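Local coordinates for glycosyl hydrolase family 2, TIM barrel domain protein (Parabacteroides merdae ATCC 43184, PDB 6DXU) that probably hydrolyses beta-D-glucuronides as a family 2 glycoside hydrolase, a beta-glucuronidase from a bacterium of the human gut, at residues D[32-37]-D[191-196]; D[373-378]-D[417-422]. All coordinates share one frame; numbering follows the deposited sequence.

Contact 1: D[32-37]-D[191-196]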
loop_
_atom_site.group_PDB
_atom_site.type_symbol
_atom_site.label_atom_id
_atom_site.label_comp_id
_atom_site.label_asym_id
_atom_site.label_seq_id
_atom_site.Cartn_x
_atom_site.Cartn_y
_atom_site.Cartn_z
ATOM N N ARG D 32 26.322 -14.336 -23.729
ATOM C CA ARG D 32 25.748 -15.230 -22.735
ATOM C C ARG D 32 26.554 -15.132 -21.443
ATOM O O ARG D 32 27.768 -15.339 -21.445
ATOM C CB ARG D 32 25.728 -16.660 -23.259
ATOM C CG ARG D 32 24.613 -16.897 -24.243
ATOM C CD ARG D 32 24.788 -18.240 -24.969
ATOM N NE ARG D 32 23.715 -18.423 -25.936
ATOM C CZ ARG D 32 23.617 -19.475 -26.743
ATOM N NH1 ARG D 32 24.532 -20.437 -26.690
ATOM N NH2 ARG D 32 22.608 -19.561 -27.597
ATOM N N LEU D 33 25.886 -14.813 -20.340
ATOM C CA LEU D 33 26.549 -14.734 -19.040
ATOM C C LEU D 33 26.513 -16.118 -18.413
ATOM O O LEU D 33 25.557 -16.490 -17.739
ATOM C CB LEU D 33 25.866 -13.702 -18.148
ATOM C CG LEU D 33 25.866 -12.284 -18.691
ATOM C CD1 LEU D 33 25.047 -11.377 -17.745
ATOM C CD2 LEU D 33 27.307 -11.803 -18.769
ATOM N N THR D 34 27.554 -16.907 -18.652
ATOM C CA THR D 34 27.548 -18.266 -18.144
ATOM C C THR D 34 28.526 -18.506 -17.008
ATOM O O THR D 34 28.245 -19.344 -16.147
ATOM C CB THR D 34 27.835 -19.259 -19.278
ATOM O OG1 THR D 34 29.120 -18.983 -19.830
ATOM C CG2 THR D 34 26.757 -19.122 -20.394
ATOM N N ASN D 35 29.638 -17.782 -16.951
ATOM C CA ASN D 35 30.703 -18.083 -16.001
ATOM C C ASN D 35 30.703 -17.135 -14.798
ATOM O O ASN D 35 30.162 -16.034 -14.842
ATOM C CB ASN D 35 32.054 -18.015 -16.705
ATOM C CG ASN D 35 32.189 -19.070 -17.776
ATOM O OD1 ASN D 35 31.961 -20.250 -17.517
ATOM N ND2 ASN D 35 32.544 -18.657 -18.980
ATOM N N ASN D 36 31.331 -17.590 -13.705
ATOM C CA ASN D 36 31.616 -16.733 -12.540
ATOM C C ASN D 36 30.342 -16.312 -11.813
ATOM O O ASN D 36 30.199 -15.158 -11.397
ATOM C CB ASN D 36 32.443 -15.509 -12.950
ATOM C CG ASN D 36 33.750 -15.918 -13.614
ATOM O OD1 ASN D 36 34.455 -16.798 -13.118
ATOM N ND2 ASN D 36 34.049 -15.329 -14.760
ATOM N N TRP D 37 29.415 -17.253 -11.663
ATOM C CA TRP D 37 28.213 -17.056 -10.866
ATOM C C TRP D 37 28.290 -17.870 -9.583
ATOM O O TRP D 37 28.951 -18.909 -9.533
ATOM C CB TRP D 37 26.962 -17.462 -11.648
ATOM C CG TRP D 37 26.584 -16.487 -12.731
ATOM C CD1 TRP D 37 27.009 -16.495 -14.026
ATOM C CD2 TRP D 37 25.666 -15.392 -12.614
ATOM N NE1 TRP D 37 26.435 -15.457 -14.720
ATOM C CE2 TRP D 37 25.597 -14.768 -13.879
ATOM C CE3 TRP D 37 24.908 -14.870 -11.560
ATOM C CZ2 TRP D 37 24.791 -13.654 -14.124
ATOM C CZ3 TRP D 37 24.105 -13.758 -11.800
ATOM C CH2 TRP D 37 24.052 -13.162 -13.068
ATOM N N TYR D 191 17.304 -20.732 -15.559
ATOM C CA TYR D 191 17.440 -21.990 -16.280
ATOM C C TYR D 191 17.433 -21.835 -17.800
ATOM O O TYR D 191 17.600 -22.836 -18.507
ATOM C CB TYR D 191 16.359 -22.987 -15.845
ATOM C CG TYR D 191 14.927 -22.478 -15.748
ATOM C CD1 TYR D 191 14.146 -22.759 -14.623
ATOM C CD2 TYR D 191 14.324 -21.814 -16.808
ATOM C CE1 TYR D 191 12.806 -22.344 -14.550
ATOM C CE2 TYR D 191 13.001 -21.385 -16.746
ATOM C CZ TYR D 191 12.243 -21.657 -15.620
ATOM O OH TYR D 191 10.930 -21.236 -15.566
ATOM N N ARG D 192 17.266 -20.621 -18.321
ATOM C CA ARG D 192 17.571 -20.333 -19.715
ATOM C C ARG D 192 18.605 -19.220 -19.731
ATOM O O ARG D 192 18.765 -18.500 -18.746
ATOM C CB ARG D 192 16.336 -19.890 -20.519
ATOM C CG ARG D 192 15.239 -20.936 -20.628
ATOM C CD ARG D 192 14.187 -20.457 -21.626
ATOM N NE ARG D 192 12.956 -21.239 -21.517
ATOM C CZ ARG D 192 11.745 -20.754 -21.757
ATOM N NH1 ARG D 192 11.603 -19.482 -22.112
ATOM N NH2 ARG D 192 10.685 -21.540 -21.635
ATOM N N TYR D 193 19.304 -19.091 -20.857
ATOM C CA TYR D 193 20.407 -18.145 -20.958
ATOM C C TYR D 193 19.999 -16.749 -20.531
ATOM O O TYR D 193 18.927 -16.250 -20.887
ATOM C CB TYR D 193 20.931 -18.067 -22.388
ATOM C CG TYR D 193 21.656 -19.312 -22.831
ATOM C CD1 TYR D 193 22.808 -19.743 -22.169
ATOM C CD2 TYR D 193 21.179 -20.072 -23.884
ATOM C CE1 TYR D 193 23.472 -20.896 -22.569
ATOM C CE2 TYR D 193 21.850 -21.235 -24.297
ATOM C CZ TYR D 193 22.986 -21.631 -23.637
ATOM O OH TYR D 193 23.650 -22.781 -24.032
ATOM N N LEU D 194 20.908 -16.105 -19.818
ATOM C CA LEU D 194 20.810 -14.698 -19.484
ATOM C C LEU D 194 21.868 -13.990 -20.312
ATOM O O LEU D 194 23.053 -14.324 -20.216
ATOM C CB LEU D 194 21.040 -14.479 -17.984
ATOM C CG LEU D 194 21.264 -13.030 -17.514
ATOM C CD1 LEU D 194 20.090 -12.133 -17.934
ATOM C CD2 LEU D 194 21.464 -12.977 -15.993
ATOM N N ASN D 195 21.448 -13.010 -21.097
ATOM C CA ASN D 195 22.326 -12.357 -22.054
ATOM C C ASN D 195 22.597 -10.932 -21.610
ATOM O O ASN D 195 21.679 -10.214 -21.190
ATOM C CB ASN D 195 21.710 -12.323 -23.456
ATOM C CG ASN D 195 21.234 -13.686 -23.917
ATOM O OD1 ASN D 195 22.048 -14.548 -24.233
ATOM N ND2 ASN D 195 19.914 -13.887 -23.953
ATOM N N LEU D 196 23.857 -10.533 -21.717
ATOM C CA LEU D 196 24.222 -9.133 -21.628
ATOM C C LEU D 196 24.190 -8.587 -23.046
ATOM O O LEU D 196 24.924 -9.070 -23.913
ATOM C CB LEU D 196 25.606 -8.957 -21.005
ATOM C CG LEU D 196 26.081 -7.505 -20.886
ATOM C CD1 LEU D 196 25.201 -6.777 -19.904
ATOM C CD2 LEU D 196 27.537 -7.463 -20.427
HETATM O O HOH W 1 21.707 -16.452 -26.102
HETATM O O HOH W 2 23.199 -17.573 -19.008
#
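R32 lays its guanidinium flat on one face of the Y193 ring, the two planes 5° apart and R32 CZ 3.5 Å from Y193 CE2. Extended from CG to NE, the arginine chain carries CD over the same ring face, a CH-pi contact beside the cation-pi one. E345 binds both partners of the stack: its carboxylate forms a salt bridge with R32 NH2 and its backbone N donates to Y193 OH. R32 is the exposed residue of the contact, and on this side a water accepts from R32 NE at 2.8 Å and donates to N195 OD1 at 2.7 Å, joining the two residues of an antiparallel non-hydrogen-bonded pair.

The other side is the buried one, an apolar layer. L33 N donates to L194 O at 2.9 Å in a nearly straight bond (171°). The return link is indirect: a second water lies between L194 N and L33 O. L33 CD2 reaches L196 CB at 4.0 Å, and its CD1 meets L194 CG. With CG anti to the backbone N (chi1 168°), L194 sends CD2 to the six-membered ring of W37, 3.9 Å from CZ2; W37 NE1 makes a weak bond back to L33 O. L97, I166 and F112 add to this apolar layer.

Strand 30-32 edges the sheet that contains 194-199, whereas 37-41 belongs to the facing six-stranded sheet. Residues 32-37 thus carry the chain across the beta sandwich, the jelly-roll-like fold of the family 2 sugar-binding domain.

Contact 2: D[373-378]-D[417-422]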
loop_
_atom_site.group_PDB
_atom_site.type_symbol
_atom_site.label_atom_id
_atom_site.label_comp_id
_atom_site.label_asym_id
_atom_site.label_seq_id
_atom_site.Cartn_x
_atom_site.Cartn_y
_atom_site.Cartn_z
ATOM N N ILE D 373 15.493 -20.750 -28.964
ATOM C CA ILE D 373 16.359 -21.697 -29.669
ATOM C C ILE D 373 15.533 -22.847 -30.239
ATOM O O ILE D 373 15.753 -23.290 -31.378
ATOM C CB ILE D 373 17.467 -22.206 -28.726
ATOM C CG1 ILE D 373 18.407 -21.058 -28.342
ATOM C CG2 ILE D 373 18.254 -23.367 -29.368
ATOM C CD1 ILE D 373 19.294 -21.389 -27.140
ATOM N N ILE D 374 14.565 -23.337 -29.462
ATOM C CA ILE D 374 13.687 -24.408 -29.927
ATOM C C ILE D 374 12.871 -23.940 -31.127
ATOM O O ILE D 374 12.757 -24.644 -32.138
ATOM C CB ILE D 374 12.771 -24.888 -28.791
ATOM C CG1 ILE D 374 13.584 -25.467 -27.625
ATOM C CG2 ILE D 374 11.756 -25.925 -29.320
ATOM C CD1 ILE D 374 14.407 -26.721 -28.002
ATOM N N LEU D 375 12.296 -22.738 -31.043
ATOM C CA LEU D 375 11.486 -22.257 -32.160
ATOM C C LEU D 375 12.325 -22.083 -33.414
ATOM O O LEU D 375 11.875 -22.411 -34.518
ATOM C CB LEU D 375 10.791 -20.943 -31.795
ATOM C CG LEU D 375 9.692 -21.545 -30.935
ATOM C CD1 LEU D 375 9.914 -21.307 -29.461
ATOM C CD2 LEU D 375 8.298 -21.226 -31.438
ATOM N N ASP D 376 13.532 -21.534 -33.269
ATOM C CA ASP D 376 14.416 -21.414 -34.420
ATOM C C ASP D 376 14.717 -22.783 -35.019
ATOM O O ASP D 376 14.815 -22.928 -36.245
ATOM C CB ASP D 376 15.716 -20.708 -34.032
ATOM C CG ASP D 376 15.579 -19.196 -33.903
ATOM O OD1 ASP D 376 14.622 -18.589 -34.434
ATOM O OD2 ASP D 376 16.488 -18.602 -33.290
ATOM N N LEU D 377 14.894 -23.798 -34.169
ATOM C CA LEU D 377 15.171 -25.135 -34.677
ATOM C C LEU D 377 13.963 -25.706 -35.410
ATOM O O LEU D 377 14.123 -26.409 -36.413
ATOM C CB LEU D 377 15.605 -26.062 -33.538
ATOM C CG LEU D 377 17.050 -25.847 -33.095
ATOM C CD1 LEU D 377 17.300 -26.456 -31.717
ATOM C CD2 LEU D 377 17.978 -26.464 -34.144
ATOM N N CYS D 378 12.749 -25.411 -34.937
ATOM C CA CYS D 378 11.560 -25.866 -35.658
ATOM C C CYS D 378 11.457 -25.210 -37.031
ATOM O O CYS D 378 11.070 -25.863 -38.014
ATOM C CB CYS D 378 10.296 -25.601 -34.840
ATOM S SG CYS D 378 10.167 -26.639 -33.332
ATOM N N HIS D 417 5.816 -14.424 -33.010
ATOM C CA HIS D 417 4.957 -14.153 -34.165
ATOM C C HIS D 417 5.620 -14.490 -35.494
ATOM O O HIS D 417 4.947 -14.926 -36.436
ATOM C CB HIS D 417 4.573 -12.675 -34.155
ATOM C CG HIS D 417 3.948 -12.198 -35.423
ATOM N ND1 HIS D 417 4.689 -11.690 -36.468
ATOM C CD2 HIS D 417 2.648 -12.093 -35.792
ATOM C CE1 HIS D 417 3.875 -11.336 -37.448
ATOM N NE2 HIS D 417 2.630 -11.564 -37.061
ATOM N N ASN D 418 6.922 -14.248 -35.614
ATOM C CA ASN D 418 7.547 -14.342 -36.930
ATOM C C ASN D 418 7.888 -15.770 -37.340
ATOM O O ASN D 418 8.249 -15.984 -38.507
ATOM C CB ASN D 418 8.830 -13.495 -36.996
ATOM C CG ASN D 418 8.586 -12.011 -36.705
ATOM O OD1 ASN D 418 7.505 -11.483 -36.953
ATOM N ND2 ASN D 418 9.607 -11.339 -36.170
ATOM N N HIS D 419 7.810 -16.745 -36.431
ATOM C CA HIS D 419 8.244 -18.099 -36.777
ATOM C C HIS D 419 7.267 -18.781 -37.727
ATOM O O HIS D 419 6.127 -19.050 -37.333
ATOM C CB HIS D 419 8.405 -18.949 -35.516
ATOM C CG HIS D 419 9.508 -18.474 -34.630
ATOM N ND1 HIS D 419 10.837 -18.657 -34.944
ATOM C CD2 HIS D 419 9.483 -17.783 -33.465
ATOM C CE1 HIS D 419 11.585 -18.109 -34.000
ATOM N NE2 HIS D 419 10.789 -17.582 -33.087
ATOM N N PRO D 420 7.669 -19.142 -38.946
ATOM C CA PRO D 420 6.723 -19.846 -39.831
ATOM C C PRO D 420 6.276 -21.191 -39.277
ATOM O O PRO D 420 5.188 -21.664 -39.631
ATOM C CB PRO D 420 7.502 -19.992 -41.153
ATOM C CG PRO D 420 8.938 -19.904 -40.757
ATOM C CD PRO D 420 8.975 -18.930 -39.592
ATOM N N ALA D 421 7.059 -21.812 -38.395
ATOM C CA ALA D 421 6.644 -23.092 -37.818
ATOM C C ALA D 421 5.328 -22.990 -37.056
ATOM O O ALA D 421 4.558 -23.956 -37.022
ATOM C CB ALA D 421 7.743 -23.632 -36.895
ATOM N N VAL D 422 5.053 -21.853 -36.411
ATOM C CA VAL D 422 3.907 -21.802 -35.507
ATOM C C VAL D 422 2.612 -21.759 -36.308
ATOM O O VAL D 422 2.430 -20.901 -37.183
ATOM C CB VAL D 422 4.007 -20.595 -34.559
ATOM C CG1 VAL D 422 2.787 -20.549 -33.636
ATOM C CG2 VAL D 422 5.311 -20.642 -33.754
#
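L375 places its CB over one face of the H419 imidazole, 3.6 Å from the ring centroid and only 10° off the normal, a CH-pi contact in which the two side chains cross at about a right angle. Further out, L375 CD2 touches V422 CG2 at 3.8 Å. The next residue, D376, starts away from the loop, yet with CG anti to its carbonyl carbon (chi1 -78°) the carboxylate comes round to the edge of the same ring, its plane 59° from the ring's: OD1 lies near the ring plane, 3.1 Å from H419 CE1. Both ring nitrogens are taken by carboxylates just beyond the segment, ND1 by D379 and NE2 by E372, which fixes the rotation of the ring and would favour an imidazolium. One helical turn after L375, C378 CB meets A421 CB at 3.8 Å. A421 belongs to the type I turn from H419 to V422, closed by V422 N to H419 O at 3.1 Å, and D379 also accepts from A421 N.

The helix 372-381 thereby rests on the turn that leads from helix 399-416 into strand 422-429 of the TIM barrel. V385 of strand 384-388 packs against C378, A421 and V422, while M348 and M352 of helix 345-357 cover I373, I374, L377 and C378.

How the contacts relate
Contact 1 belongs to the sugar-binding domain and contact 2 to the TIM barrel; their centres lie about 22 Å apart, yet they touch. I373, at the start of 373-378, brings its CD1 to 3.8 Å from both R32 NH2 and Y193 CE2, so the barrel helix meets the arginine-tyrosine pair directly. Helix 345-357 links them as well, with E345 binding contact 1 and M348 packing on I373. R192 extends the domain interface through E334 and Q369. Neither contact supplies residues to the bicine or sodium sites. Contact 2 lies at the start of strand 422-429, whereas TIM-barrel active sites lie at the strands' C-terminal ends.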